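Long-range contacts in ABC transporter substrate-binding protein (PDB 6TFX), which binds the opine mannopinic acid as the solute-binding protein of an ABC transporter and probably delivers it for import into the bacterium: residues V32-G37 / P484-Q489; E53-E58 / Y189-P194; N251-N256 / I455-N460; V292-P297 / P305-L310. All coordinates share one frame; numbering follows the deposited sequence.

Contact 1. Residues V32-G37 / P484-Q489; sequences VSYIYG and PLITEQ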
loop_
_atom_site.group_PDB
_atom_site.type_symbol
_atom_site.label_atom_id
_atom_site.label_comp_id
_atom_site.label_asym_id
_atom_site.label_seq_id
_atom_site.Cartn_x
_atom_site.Cartn_y
_atom_site.Cartn_z
ATOM N N VAL A 32 -5.285 9.957 -4.023
ATOM C CA VAL A 32 -5.396 9.456 -5.396
ATOM C C VAL A 32 -6.718 8.689 -5.603
ATOM O O VAL A 32 -7.366 8.849 -6.641
ATOM C CB VAL A 32 -4.129 8.617 -5.697
ATOM C CG1 VAL A 32 -4.333 7.613 -6.817
ATOM C CG2 VAL A 32 -2.958 9.555 -5.996
ATOM N N SER A 33 -7.133 7.887 -4.591
ATOM C CA SER A 33 -8.373 7.111 -4.701
ATOM C C SER A 33 -9.632 7.983 -4.741
ATOM O O SER A 33 -10.710 7.483 -5.085
ATOM C CB SER A 33 -8.488 6.087 -3.574
ATOM O OG SER A 33 -8.904 6.698 -2.363
ATOM N N TYR A 34 -9.509 9.267 -4.363
ATOM C CA TYR A 34 -10.686 10.171 -4.399
ATOM C C TYR A 34 -10.716 10.965 -5.717
ATOM O O TYR A 34 -11.776 11.439 -6.126
ATOM C CB TYR A 34 -10.609 11.192 -3.253
ATOM C CG TYR A 34 -10.629 10.614 -1.842
ATOM C CD1 TYR A 34 -10.814 9.251 -1.622
ATOM C CD2 TYR A 34 -10.334 11.411 -0.741
ATOM C CE1 TYR A 34 -10.775 8.708 -0.337
ATOM C CE2 TYR A 34 -10.311 10.887 0.549
ATOM C CZ TYR A 34 -10.542 9.536 0.752
ATOM O OH TYR A 34 -10.465 9.043 2.042
ATOM N N ILE A 35 -9.541 11.168 -6.329
ATOM C CA ILE A 35 -9.382 12.006 -7.526
ATOM C C ILE A 35 -9.519 11.260 -8.820
ATOM O O ILE A 35 -9.979 11.848 -9.802
ATOM C CB ILE A 35 -7.975 12.691 -7.462
ATOM C CG1 ILE A 35 -7.816 13.546 -6.174
ATOM C CG2 ILE A 35 -7.632 13.508 -8.736
ATOM C CD1 ILE A 35 -6.307 13.812 -5.793
ATOM N N TYR A 36 -8.982 10.013 -8.874
ATOM C CA TYR A 36 -8.922 9.271 -10.119
ATOM C C TYR A 36 -9.827 8.049 -10.143
ATOM O O TYR A 36 -10.258 7.531 -9.089
ATOM C CB TYR A 36 -7.499 8.752 -10.302
ATOM C CG TYR A 36 -6.444 9.825 -10.389
ATOM C CD1 TYR A 36 -6.145 10.432 -11.604
ATOM C CD2 TYR A 36 -5.713 10.208 -9.267
ATOM C CE1 TYR A 36 -5.160 11.414 -11.697
ATOM C CE2 TYR A 36 -4.726 11.189 -9.347
ATOM C CZ TYR A 36 -4.435 11.771 -10.573
ATOM O OH TYR A 36 -3.422 12.695 -10.678
ATOM N N GLY A 37 -10.002 7.546 -11.356
ATOM C CA GLY A 37 -10.661 6.272 -11.639
ATOM C C GLY A 37 -9.794 5.443 -12.575
ATOM O O GLY A 37 -8.677 5.851 -12.934
ATOM N N PRO A 484 -10.384 4.876 4.361
ATOM C CA PRO A 484 -11.747 5.095 3.843
ATOM C C PRO A 484 -11.768 5.554 2.388
ATOM O O PRO A 484 -10.889 6.285 1.931
ATOM C CB PRO A 484 -12.287 6.213 4.737
ATOM C CG PRO A 484 -11.499 6.111 6.011
ATOM C CD PRO A 484 -10.121 5.697 5.558
ATOM N N LEU A 485 -12.815 5.133 1.677
ATOM C CA LEU A 485 -13.044 5.539 0.304
ATOM C C LEU A 485 -14.234 6.493 0.342
ATOM O O LEU A 485 -15.348 6.097 0.720
ATOM C CB LEU A 485 -13.356 4.333 -0.610
ATOM C CG LEU A 485 -13.601 4.669 -2.082
ATOM C CD1 LEU A 485 -12.302 5.091 -2.784
ATOM C CD2 LEU A 485 -14.243 3.500 -2.802
ATOM N N ILE A 486 -13.985 7.749 -0.040
ATOM C CA ILE A 486 -15.033 8.765 -0.126
ATOM C C ILE A 486 -15.430 8.820 -1.602
ATOM O O ILE A 486 -14.574 8.910 -2.486
ATOM C CB ILE A 486 -14.576 10.136 0.437
ATOM C CG1 ILE A 486 -14.155 9.959 1.923
ATOM C CG2 ILE A 486 -15.698 11.171 0.299
ATOM C CD1 ILE A 486 -13.397 11.087 2.450
ATOM N N THR A 487 -16.734 8.680 -1.860
ATOM C CA THR A 487 -17.244 8.640 -3.224
ATOM C C THR A 487 -18.380 9.646 -3.381
ATOM O O THR A 487 -18.691 10.413 -2.452
ATOM C CB THR A 487 -17.784 7.226 -3.583
ATOM O OG1 THR A 487 -19.009 7.020 -2.895
ATOM C CG2 THR A 487 -16.786 6.082 -3.284
ATOM N N GLU A 488 -19.050 9.597 -4.544
ATOM C CA GLU A 488 -20.227 10.444 -4.791
ATOM C C GLU A 488 -21.408 10.006 -3.873
ATOM O O GLU A 488 -22.400 10.724 -3.762
ATOM C CB GLU A 488 -20.629 10.394 -6.288
ATOM C CG GLU A 488 -21.364 9.133 -6.749
ATOM C CD GLU A 488 -20.538 7.875 -6.922
ATOM O OE1 GLU A 488 -19.314 7.904 -6.662
ATOM O OE2 GLU A 488 -21.120 6.852 -7.342
ATOM N N GLN A 489 -21.313 8.808 -3.261
ATOM C CA GLN A 489 -22.384 8.262 -2.407
ATOM C C GLN A 489 -22.261 8.716 -0.938
ATOM O O GLN A 489 -23.219 8.606 -0.186
ATOM C CB GLN A 489 -22.363 6.718 -2.433
ATOM C CG GLN A 489 -22.303 6.048 -3.807
ATOM C CD GLN A 489 -21.574 4.707 -3.724
ATOM O OE1 GLN A 489 -22.202 3.659 -3.530
ATOM N NE2 GLN A 489 -20.229 4.694 -3.849
HETATM O O HOH W 1 -13.436 7.915 -4.802
HETATM O O HOH W 2 -9.301 4.732 -0.294
#
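One face of the Y34 ring is covered by I486, whose CB sits 4.1 Å from the ring centroid and only 12° off the ring normal, a CH-pi contact close to the middle of the ring. At the edge of the same ring, in its plane, lies the carbonyl oxygen of P484. From CB the I486 side chain runs on across the ring towards its hydroxyl end: with CG1 anti to the carbonyl carbon (chi1 -59°) and the chain extended beyond it, CD1 comes to 3.6 Å from both CE2 and OH of Y34. The hydroxyl is the donor of the one direct hydrogen bond between the segments, from Y34 OH to P484 O at 2.8 Å. It reaches this oxygen from above the carbonyl plane, 46° out of it, and away from the lone-pair directions. The bond and I486 together help to hold the phenol in place.

Beside the tyrosine, CD1 of L485 comes back to the helix and rests 3.7 Å from S33 O. One water donates to both S33 O and I486 O; another donates to S33 OG and P484 O, with the bond to P484 O measuring 3.1 Å, so this carbonyl accepts from both a phenol and a water. S33 OG is also hydrogen-bonded to T30 O, one turn back.

Y34 and I486 both touch M8 of strand 5-10. This is buried packing away from the opine site, in which the C-terminal loop closes over the last turn of helix 26-35 in a periplasmic binding protein fold.

Contact 2. Residues E53-E58 / Y189-P194; sequences EADLAE and YFRGKP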
loop_
_atom_site.group_PDB
_atom_site.type_symbol
_atom_site.label_atom_id
_atom_site.label_comp_id
_atom_site.label_asym_id
_atom_site.label_seq_id
_atom_site.Cartn_x
_atom_site.Cartn_y
_atom_site.Cartn_z
ATOM N N GLU A 53 -15.555 -4.397 -10.903
ATOM C CA GLU A 53 -16.712 -4.032 -11.727
ATOM C C GLU A 53 -16.334 -2.907 -12.713
ATOM O O GLU A 53 -15.272 -2.299 -12.583
ATOM C CB GLU A 53 -17.871 -3.566 -10.821
ATOM C CG GLU A 53 -17.512 -2.447 -9.851
ATOM C CD GLU A 53 -18.616 -1.918 -8.945
ATOM O OE1 GLU A 53 -19.307 -2.723 -8.275
ATOM O OE2 GLU A 53 -18.773 -0.678 -8.889
ATOM N N ALA A 54 -17.234 -2.587 -13.649
ATOM C CA ALA A 54 -16.974 -1.526 -14.637
ATOM C C ALA A 54 -16.694 -0.142 -13.985
ATOM O O ALA A 54 -17.313 0.211 -12.975
ATOM C CB ALA A 54 -18.173 -1.391 -15.559
ATOM N N ASP A 55 -15.810 0.661 -14.606
ATOM C CA ASP A 55 -15.538 2.049 -14.152
ATOM C C ASP A 55 -15.527 2.868 -15.466
ATOM O O ASP A 55 -16.588 3.009 -16.080
ATOM C CB ASP A 55 -14.218 2.168 -13.359
ATOM C CG ASP A 55 -14.090 3.403 -12.463
ATOM O OD1 ASP A 55 -15.126 4.064 -12.202
ATOM O OD2 ASP A 55 -12.942 3.705 -12.006
ATOM N N LEU A 56 -14.347 3.286 -15.979
ATOM C CA LEU A 56 -14.326 3.995 -17.277
ATOM C C LEU A 56 -14.801 3.066 -18.408
ATOM O O LEU A 56 -15.488 3.520 -19.333
ATOM C CB LEU A 56 -12.917 4.501 -17.571
ATOM C CG LEU A 56 -12.664 5.043 -18.973
ATOM C CD1 LEU A 56 -13.496 6.335 -19.261
ATOM C CD2 LEU A 56 -11.192 5.325 -19.138
ATOM N N ALA A 57 -14.402 1.770 -18.348
ATOM C CA ALA A 57 -14.849 0.779 -19.347
ATOM C C ALA A 57 -16.268 0.340 -19.008
ATOM O O ALA A 57 -16.507 -0.104 -17.887
ATOM C CB ALA A 57 -13.943 -0.438 -19.340
ATOM N N GLU A 58 -17.200 0.436 -19.958
ATOM C CA GLU A 58 -18.562 -0.026 -19.668
ATOM C C GLU A 58 -18.661 -1.555 -19.873
ATOM O O GLU A 58 -19.518 -2.202 -19.272
ATOM C CB GLU A 58 -19.608 0.722 -20.510
ATOM C CG GLU A 58 -19.399 0.618 -22.009
ATOM C CD GLU A 58 -20.394 1.395 -22.852
ATOM O OE1 GLU A 58 -21.235 2.121 -22.275
ATOM O OE2 GLU A 58 -20.324 1.282 -24.097
ATOM N N TYR A 189 -19.065 14.443 -12.485
ATOM C CA TYR A 189 -18.713 13.033 -12.275
ATOM C C TYR A 189 -19.752 12.144 -12.961
ATOM O O TYR A 189 -20.950 12.379 -12.815
ATOM C CB TYR A 189 -18.567 12.707 -10.784
ATOM C CG TYR A 189 -18.100 11.287 -10.569
ATOM C CD1 TYR A 189 -16.903 10.830 -11.127
ATOM C CD2 TYR A 189 -18.858 10.389 -9.823
ATOM C CE1 TYR A 189 -16.466 9.521 -10.935
ATOM C CE2 TYR A 189 -18.437 9.071 -9.641
ATOM C CZ TYR A 189 -17.237 8.646 -10.191
ATOM O OH TYR A 189 -16.855 7.341 -10.036
ATOM N N PHE A 190 -19.295 11.180 -13.771
ATOM C CA PHE A 190 -20.178 10.380 -14.607
ATOM C C PHE A 190 -21.260 9.568 -13.859
ATOM O O PHE A 190 -22.282 9.253 -14.467
ATOM C CB PHE A 190 -19.385 9.488 -15.549
ATOM C CG PHE A 190 -18.712 8.294 -14.931
ATOM C CD1 PHE A 190 -17.433 8.396 -14.405
ATOM C CD2 PHE A 190 -19.321 7.046 -14.952
ATOM C CE1 PHE A 190 -16.782 7.270 -13.884
ATOM C CE2 PHE A 190 -18.668 5.924 -14.425
ATOM C CZ PHE A 190 -17.410 6.045 -13.897
ATOM N N ARG A 191 -21.058 9.247 -12.559
ATOM C CA ARG A 191 -22.066 8.466 -11.807
ATOM C C ARG A 191 -23.055 9.384 -11.116
ATOM O O ARG A 191 -23.994 8.904 -10.482
ATOM C CB ARG A 191 -21.412 7.548 -10.764
ATOM C CG ARG A 191 -20.419 6.554 -11.337
ATOM C CD ARG A 191 -19.860 5.645 -10.249
ATOM N NE ARG A 191 -18.734 4.842 -10.734
ATOM C CZ ARG A 191 -18.855 3.638 -11.288
ATOM N NH1 ARG A 191 -20.054 3.065 -11.400
ATOM N NH2 ARG A 191 -17.783 2.990 -11.712
ATOM N N GLY A 192 -22.833 10.689 -11.238
ATOM C CA GLY A 192 -23.672 11.705 -10.614
ATOM C C GLY A 192 -22.850 12.606 -9.721
ATOM O O GLY A 192 -21.798 12.203 -9.201
ATOM N N LYS A 193 -23.320 13.832 -9.540
ATOM C CA LYS A 193 -22.616 14.805 -8.713
ATOM C C LYS A 193 -22.548 14.317 -7.238
ATOM O O LYS A 193 -23.576 13.927 -6.667
ATOM C CB LYS A 193 -23.334 16.173 -8.778
ATOM C CG LYS A 193 -22.585 17.291 -8.057
ATOM C CD LYS A 193 -23.372 18.597 -8.032
ATOM C CE LYS A 193 -22.504 19.734 -7.548
ATOM N NZ LYS A 193 -23.192 21.045 -7.655
ATOM N N PRO A 194 -21.361 14.346 -6.600
ATOM C CA PRO A 194 -21.286 13.924 -5.199
ATOM C C PRO A 194 -22.240 14.662 -4.271
ATOM O O PRO A 194 -22.574 15.835 -4.489
ATOM C CB PRO A 194 -19.824 14.203 -4.826
ATOM C CG PRO A 194 -19.095 14.021 -6.123
ATOM C CD PRO A 194 -20.008 14.645 -7.133
HETATM O O HOH W 3 -19.772 0.105 -11.845
HETATM O O HOH W 4 -14.626 6.669 -11.219
#
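Segment 53-58 leaves a short strand and bends towards a corner at E58, while Y189 to G192 form a type I beta turn; their nearest CA atoms, those of D55 and R191, are still 9.4 Å apart, so side chains span the gap. R191 does most of this. Its chain is extended from CG to NE, and NH2 makes two bonds close to the guanidinium plane: one to D55 OD1 at 2.9 Å, a salt bridge, and one to A54 O at 3.1 Å, on a lone pair in the carbonyl plane. D55 OD1 is met on its anti side, 30° out of the carboxylate plane, and that plane is 19° from the plane of the guanidinium.

This clasp joins the edge of the two-stranded sheet formed by 40-41 and 53-54 to the loop between strands 180-185 and 198-203 of the large mixed sheet, well away from the opine and magnesium sites.

F190 brings its ring edge to D55, with CZ 3.5 Å from OD1, and the planes of ring and carboxylate stand 47° apart. R191 CG lies over one face of the F190 ring; R191 NE donates to Y189 OH at 3.2 Å, in the guanidinium plane. A water donates to D55 OD1 and is also hydrogen-bonded to Y189 OH, while D55 OD2 accepts from A38 N.

Contact 3. Residues N251-N256 / I455-N460; sequences NLLHIN and IPLTEN. With N72 ((2~{R})-2-[[(3~{R},4~{R},5~{S})-3,4,5,6-tetrakis(oxidanyl)-2-oxidanylidene-hexyl]amino]pentanedioic acid), chain C.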
loop_
_atom_site.group_PDB
_atom_site.type_symbol
_atom_site.label_atom_id
_atom_site.label_comp_id
_atom_site.label_asym_id
_atom_site.label_seq_id
_atom_site.Cartn_x
_atom_site.Cartn_y
_atom_site.Cartn_z
ATOM N N ASN A 251 3.996 -5.813 8.570
ATOM C CA ASN A 251 5.223 -5.117 8.924
ATOM C C ASN A 251 6.336 -6.142 9.011
ATOM O O ASN A 251 6.148 -7.184 9.650
ATOM C CB ASN A 251 5.064 -4.460 10.301
ATOM C CG ASN A 251 3.830 -3.595 10.358
ATOM O OD1 ASN A 251 2.843 -3.908 11.067
ATOM N ND2 ASN A 251 3.839 -2.534 9.579
ATOM N N LEU A 252 7.469 -5.866 8.373
ATOM C CA LEU A 252 8.616 -6.770 8.456
ATOM C C LEU A 252 9.855 -5.948 8.693
ATOM O O LEU A 252 9.894 -4.781 8.266
ATOM C CB LEU A 252 8.851 -7.495 7.130
ATOM C CG LEU A 252 7.773 -8.496 6.708
ATOM C CD1 LEU A 252 7.066 -8.020 5.430
ATOM C CD2 LEU A 252 8.395 -9.857 6.473
ATOM N N LEU A 253 10.896 -6.576 9.264
ATOM C CA LEU A 253 12.240 -5.982 9.316
ATOM C C LEU A 253 12.947 -6.609 8.122
ATOM O O LEU A 253 13.240 -7.820 8.144
ATOM C CB LEU A 253 12.980 -6.418 10.604
ATOM C CG LEU A 253 12.428 -5.845 11.883
ATOM C CD1 LEU A 253 13.008 -6.595 13.095
ATOM C CD2 LEU A 253 12.765 -4.354 11.971
ATOM N N HIS A 254 13.193 -5.808 7.052
ATOM C CA HIS A 254 13.914 -6.274 5.866
ATOM C C HIS A 254 15.377 -5.994 6.154
ATOM O O HIS A 254 15.737 -4.836 6.369
ATOM C CB HIS A 254 13.495 -5.484 4.628
ATOM C CG HIS A 254 12.062 -5.722 4.286
ATOM N ND1 HIS A 254 11.684 -6.773 3.459
ATOM C CD2 HIS A 254 10.959 -5.047 4.686
ATOM C CE1 HIS A 254 10.358 -6.719 3.391
ATOM N NE2 HIS A 254 9.867 -5.698 4.100
ATOM N N ILE A 255 16.204 -7.036 6.181
ATOM C CA ILE A 255 17.628 -6.867 6.553
ATOM C C ILE A 255 18.471 -6.878 5.288
ATOM O O ILE A 255 18.396 -7.854 4.539
ATOM C CB ILE A 255 18.084 -8.022 7.501
ATOM C CG1 ILE A 255 17.233 -8.068 8.815
ATOM C CG2 ILE A 255 19.595 -7.915 7.808
ATOM C CD1 ILE A 255 17.438 -9.489 9.552
ATOM N N ASN A 256 19.341 -5.874 5.108
ATOM C CA ASN A 256 20.205 -5.875 3.929
ATOM C C ASN A 256 21.270 -6.937 4.180
ATOM O O ASN A 256 22.220 -6.705 4.940
ATOM C CB ASN A 256 20.823 -4.494 3.665
ATOM C CG ASN A 256 21.622 -4.469 2.397
ATOM O OD1 ASN A 256 22.128 -5.494 1.937
ATOM N ND2 ASN A 256 21.769 -3.300 1.815
ATOM N N ILE A 455 12.251 -10.484 8.680
ATOM C CA ILE A 455 11.650 -11.038 9.896
ATOM C C ILE A 455 10.253 -10.464 9.985
ATOM O O ILE A 455 10.079 -9.251 10.104
ATOM C CB ILE A 455 12.478 -10.672 11.154
ATOM C CG1 ILE A 455 13.948 -11.132 11.024
ATOM C CG2 ILE A 455 11.784 -11.275 12.396
ATOM C CD1 ILE A 455 14.866 -10.376 11.994
ATOM N N PRO A 456 9.230 -11.320 9.932
ATOM C CA PRO A 456 7.862 -10.796 9.989
ATOM C C PRO A 456 7.491 -10.378 11.388
ATOM O O PRO A 456 7.923 -10.987 12.386
ATOM C CB PRO A 456 6.994 -11.981 9.566
ATOM C CG PRO A 456 7.810 -13.180 9.860
ATOM C CD PRO A 456 9.266 -12.788 9.757
ATOM N N LEU A 457 6.685 -9.330 11.458
ATOM C CA LEU A 457 6.209 -8.874 12.749
ATOM C C LEU A 457 4.715 -9.112 12.732
ATOM O O LEU A 457 4.292 -10.244 12.518
ATOM C CB LEU A 457 6.602 -7.401 12.978
ATOM C CG LEU A 457 8.103 -7.113 12.775
ATOM C CD1 LEU A 457 8.379 -5.689 12.904
ATOM C CD2 LEU A 457 8.937 -7.910 13.734
ATOM N N THR A 458 3.928 -8.076 12.936
ATOM C CA THR A 458 2.476 -8.204 12.915
ATOM C C THR A 458 1.946 -7.617 11.603
ATOM O O THR A 458 2.646 -6.835 10.942
ATOM C CB THR A 458 1.895 -7.359 14.064
ATOM O OG1 THR A 458 2.484 -6.042 14.001
ATOM C CG2 THR A 458 2.125 -8.000 15.427
ATOM N N GLU A 459 0.676 -7.934 11.267
ATOM C CA GLU A 459 -0.040 -7.260 10.194
ATOM C C GLU A 459 -1.166 -6.520 10.925
ATOM O O GLU A 459 -1.660 -7.023 11.955
ATOM C CB GLU A 459 -0.575 -8.209 9.100
ATOM C CG GLU A 459 -1.590 -9.230 9.574
ATOM C CD GLU A 459 -1.964 -10.279 8.543
ATOM O OE1 GLU A 459 -1.398 -10.260 7.427
ATOM O OE2 GLU A 459 -2.795 -11.154 8.876
ATOM N N ASN A 460 -1.532 -5.321 10.450
ATOM C CA ASN A 460 -2.598 -4.577 11.119
ATOM C C ASN A 460 -3.651 -4.070 10.113
ATOM O O ASN A 460 -3.314 -3.542 9.046
ATOM C CB ASN A 460 -2.035 -3.350 11.871
ATOM C CG ASN A 460 -0.837 -2.704 11.199
ATOM O OD1 ASN A 460 -0.919 -2.088 10.107
ATOM N ND2 ASN A 460 0.296 -2.892 11.808
HETATM O OAB N72 C . 2.088 0.048 13.082
HETATM C CAF N72 C . 2.456 -0.257 11.722
HETATM C CAG N72 C . 2.327 0.900 10.675
HETATM O OAC N72 C . 1.554 1.966 11.122
HETATM C CAH N72 C . 2.102 0.346 9.266
HETATM O OAM N72 C . 1.727 -0.960 9.048
HETATM C CAI N72 C . 1.264 0.809 8.090
HETATM O OAD N72 C . 0.102 1.473 8.536
HETATM C CAJ N72 C . 2.098 1.472 7.021
HETATM O OAE N72 C . 3.317 1.173 6.949
HETATM C CAK N72 C . 1.464 2.539 6.083
HETATM N N N72 C . 1.358 2.047 4.730
HETATM C CA N72 C . 2.084 2.621 3.662
HETATM C C N72 C . 3.207 3.569 3.981
HETATM O O N72 C . 4.478 3.402 4.161
HETATM C CB N72 C . 2.390 1.550 2.611
HETATM C CG N72 C . 3.570 1.745 1.658
HETATM C CD N72 C . 3.381 1.047 0.308
HETATM O OE1 N72 C . 2.227 0.872 -0.200
HETATM O OE2 N72 C . 4.399 0.659 -0.307
HETATM O OXT N72 C . 2.628 4.671 3.981
#
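L252 and P456 meet on one side of a pair of antiparallel strands: CD2 of L252 settles over the backbone of the proline, 3.7 Å from P456 CA and slightly farther from its ring carbon CB. The other side is a row of interlocking aliphatic bumps. L253 CG and L457 CD1 touch at 4.2 Å with their side chains crossing at about a right angle, and further along I255 and I455 cross at a slant, their CD1 methyls 3.7 Å apart. I255 and I455 both also press on L271 of helix 265-272, and L253 and L457 on I349 of helix 340-353, so the two helices cover this face.

In the backbone, L253 and I455 form a hydrogen-bonded pair, each N giving a 2.9 Å bond to the other's O. Towards the other end, L457 N donates to N251 O and N251 N to T458 O. L252 CA also makes a CA-H...O contact with I455 O at 3.3 Å.

At the N251 end the sheet opens onto the opine. N460 OD1 accepts a 3.1 Å hydrogen bond from the ligand hydroxyl OAM, and the N251 side chain flanks the same hydroxyl. Strands 240-255 and 454-467 thus present their asparagines to the mannopinic acid pocket, at the ligand cleft characteristic of periplasmic binding proteins.

Contact 4. Residues V292-P297 / P305-L310; sequences VPSVIP and PDAGVL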
loop_
_atom_site.group_PDB
_atom_site.type_symbol
_atom_site.label_atom_id
_atom_site.label_comp_id
_atom_site.label_asym_id
_atom_site.label_seq_id
_atom_site.Cartn_x
_atom_site.Cartn_y
_atom_site.Cartn_z
ATOM N N VAL A 292 2.186 -12.836 12.054
ATOM C CA VAL A 292 2.065 -13.566 10.784
ATOM C C VAL A 292 3.181 -14.597 10.663
ATOM O O VAL A 292 4.356 -14.209 10.695
ATOM C CB VAL A 292 2.056 -12.590 9.563
ATOM C CG1 VAL A 292 1.913 -13.351 8.235
ATOM C CG2 VAL A 292 0.936 -11.575 9.698
ATOM N N PRO A 293 2.837 -15.887 10.449
ATOM C CA PRO A 293 3.889 -16.910 10.363
ATOM C C PRO A 293 4.587 -17.032 9.004
ATOM O O PRO A 293 5.074 -18.125 8.671
ATOM C CB PRO A 293 3.151 -18.196 10.737
ATOM C CG PRO A 293 1.758 -17.983 10.163
ATOM C CD PRO A 293 1.484 -16.496 10.414
ATOM N N SER A 294 4.695 -15.935 8.236
ATOM C CA SER A 294 5.411 -15.932 6.960
ATOM C C SER A 294 5.795 -14.513 6.599
ATOM O O SER A 294 5.571 -13.575 7.402
ATOM C CB SER A 294 4.607 -16.604 5.841
ATOM O OG SER A 294 5.465 -16.838 4.726
ATOM N N VAL A 295 6.361 -14.333 5.400
ATOM C CA VAL A 295 6.899 -13.061 4.958
ATOM C C VAL A 295 6.017 -12.327 3.946
ATOM O O VAL A 295 6.460 -11.351 3.336
ATOM C CB VAL A 295 8.342 -13.251 4.429
ATOM C CG1 VAL A 295 9.292 -13.628 5.572
ATOM C CG2 VAL A 295 8.382 -14.301 3.305
ATOM N N ILE A 296 4.770 -12.772 3.800
ATOM C CA ILE A 296 3.747 -12.120 2.996
ATOM C C ILE A 296 2.470 -12.064 3.842
ATOM O O ILE A 296 2.308 -12.883 4.752
ATOM C CB ILE A 296 3.521 -12.793 1.618
ATOM C CG1 ILE A 296 2.728 -14.119 1.741
ATOM C CG2 ILE A 296 4.853 -12.962 0.851
ATOM C CD1 ILE A 296 2.447 -14.745 0.369
ATOM N N PRO A 297 1.559 -11.111 3.570
ATOM C CA PRO A 297 0.337 -11.006 4.403
ATOM C C PRO A 297 -0.514 -12.281 4.356
ATOM O O PRO A 297 -0.525 -12.990 3.345
ATOM C CB PRO A 297 -0.403 -9.808 3.808
ATOM C CG PRO A 297 0.708 -8.945 3.191
ATOM C CD PRO A 297 1.623 -10.018 2.571
ATOM N N PRO A 305 1.218 -20.920 5.982
ATOM C CA PRO A 305 1.066 -20.784 7.446
ATOM C C PRO A 305 2.191 -21.459 8.225
ATOM O O PRO A 305 2.258 -21.297 9.445
ATOM C CB PRO A 305 -0.277 -21.474 7.754
ATOM C CG PRO A 305 -0.872 -21.895 6.429
ATOM C CD PRO A 305 0.222 -21.844 5.397
ATOM N N ASP A 306 3.056 -22.221 7.539
ATOM C CA ASP A 306 4.135 -22.986 8.165
ATOM C C ASP A 306 5.481 -22.704 7.494
ATOM O O ASP A 306 6.265 -23.616 7.247
ATOM C CB ASP A 306 3.760 -24.500 8.173
ATOM C CG ASP A 306 4.812 -25.410 8.761
ATOM O OD1 ASP A 306 5.262 -25.139 9.905
ATOM O OD2 ASP A 306 5.212 -26.384 8.069
ATOM N N ALA A 307 5.790 -21.398 7.265
ATOM C CA ALA A 307 7.024 -20.987 6.584
ATOM C C ALA A 307 8.297 -21.201 7.397
ATOM O O ALA A 307 9.368 -21.152 6.819
ATOM C CB ALA A 307 6.934 -19.534 6.134
ATOM N N GLY A 308 8.175 -21.459 8.703
ATOM C CA GLY A 308 9.340 -21.722 9.547
ATOM C C GLY A 308 9.884 -20.521 10.299
ATOM O O GLY A 308 11.077 -20.464 10.569
ATOM N N VAL A 309 9.026 -19.547 10.637
ATOM C CA VAL A 309 9.460 -18.348 11.371
ATOM C C VAL A 309 10.225 -18.739 12.642
ATOM O O VAL A 309 9.798 -19.639 13.369
ATOM C CB VAL A 309 8.282 -17.378 11.632
ATOM C CG1 VAL A 309 8.660 -16.256 12.609
ATOM C CG2 VAL A 309 7.801 -16.788 10.308
ATOM N N LEU A 310 11.369 -18.085 12.874
ATOM C CA LEU A 310 12.221 -18.407 14.022
ATOM C C LEU A 310 11.550 -18.038 15.346
ATOM O O LEU A 310 10.945 -16.965 15.460
ATOM C CB LEU A 310 13.587 -17.724 13.863
ATOM C CG LEU A 310 14.593 -18.477 12.962
ATOM C CD1 LEU A 310 14.100 -18.595 11.524
ATOM C CD2 LEU A 310 15.933 -17.754 12.923
HETATM O O HOH W 5 6.161 -19.961 10.424
#
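V292 opens the long loop between strand 289-291 and helix 314-323, and its carbonyl oxygen lies 4.3 Å from CG2 of V309, where the loop folds back on itself. Two parts of one irregular loop pack together here, in a solute-binding protein of family 5, with neither segment in regular secondary structure. V292 also leans on F303 from the intervening residues and on E459 of strand 454-467.

P293 has the largest share. Its ring comes up to the backbone of P305, CG standing 3.4 Å from P305 O, so it is the carbonyl of one proline that meets the ring of the other. The P293 carbonyl oxygen lies 3.4 Å from A307 CB and 3.5 Å from V309 CG2, touched by two methyl groups at roughly a right angle to each other. V309 reaches it because CG2 is placed anti to its own carbonyl carbon.

S294 follows with its side chain against A307, CB to CB at 3.8 Å. Its OG lies closer still to that methyl, but the polar partner of OG belongs to helix 434-450. With OG anti to the backbone N (chi1 -167°), the hydroxyl is hydrogen-bonded to Q445 OE1 and also touches A307 CB; A307 itself packs on V449 of the same helix.

Further on, V295 and I296 turn away towards helices 434-450 and 392-400. What bridges the two segments in polar terms is a single water: it donates to P293 O at 2.8 Å and accepts from V309 N at 2.9 Å.

How the contacts relate
From the N terminus, contact 1 opens first, at helix 26-35, and closes last, tying that helix to the C-terminal loop, so the other three nest inside it. Contact 2 ties the end of strand 53-54 to the loop between strands 180-185 and 198-203 and closes before contact 3 begins, in series with it. Contact 3 joins strand 240-255 to strand 454-467; nested inside it, contact 4 joins two parts of the loop between strand 289-291 and helix 314-323. No pair crosses. In space they form two pairs on opposite sides of the chain's centre: contacts 1 and 2 touch through E488 against Y189 and R191, contacts 3 and 4 through P456 and E459 against 292-297.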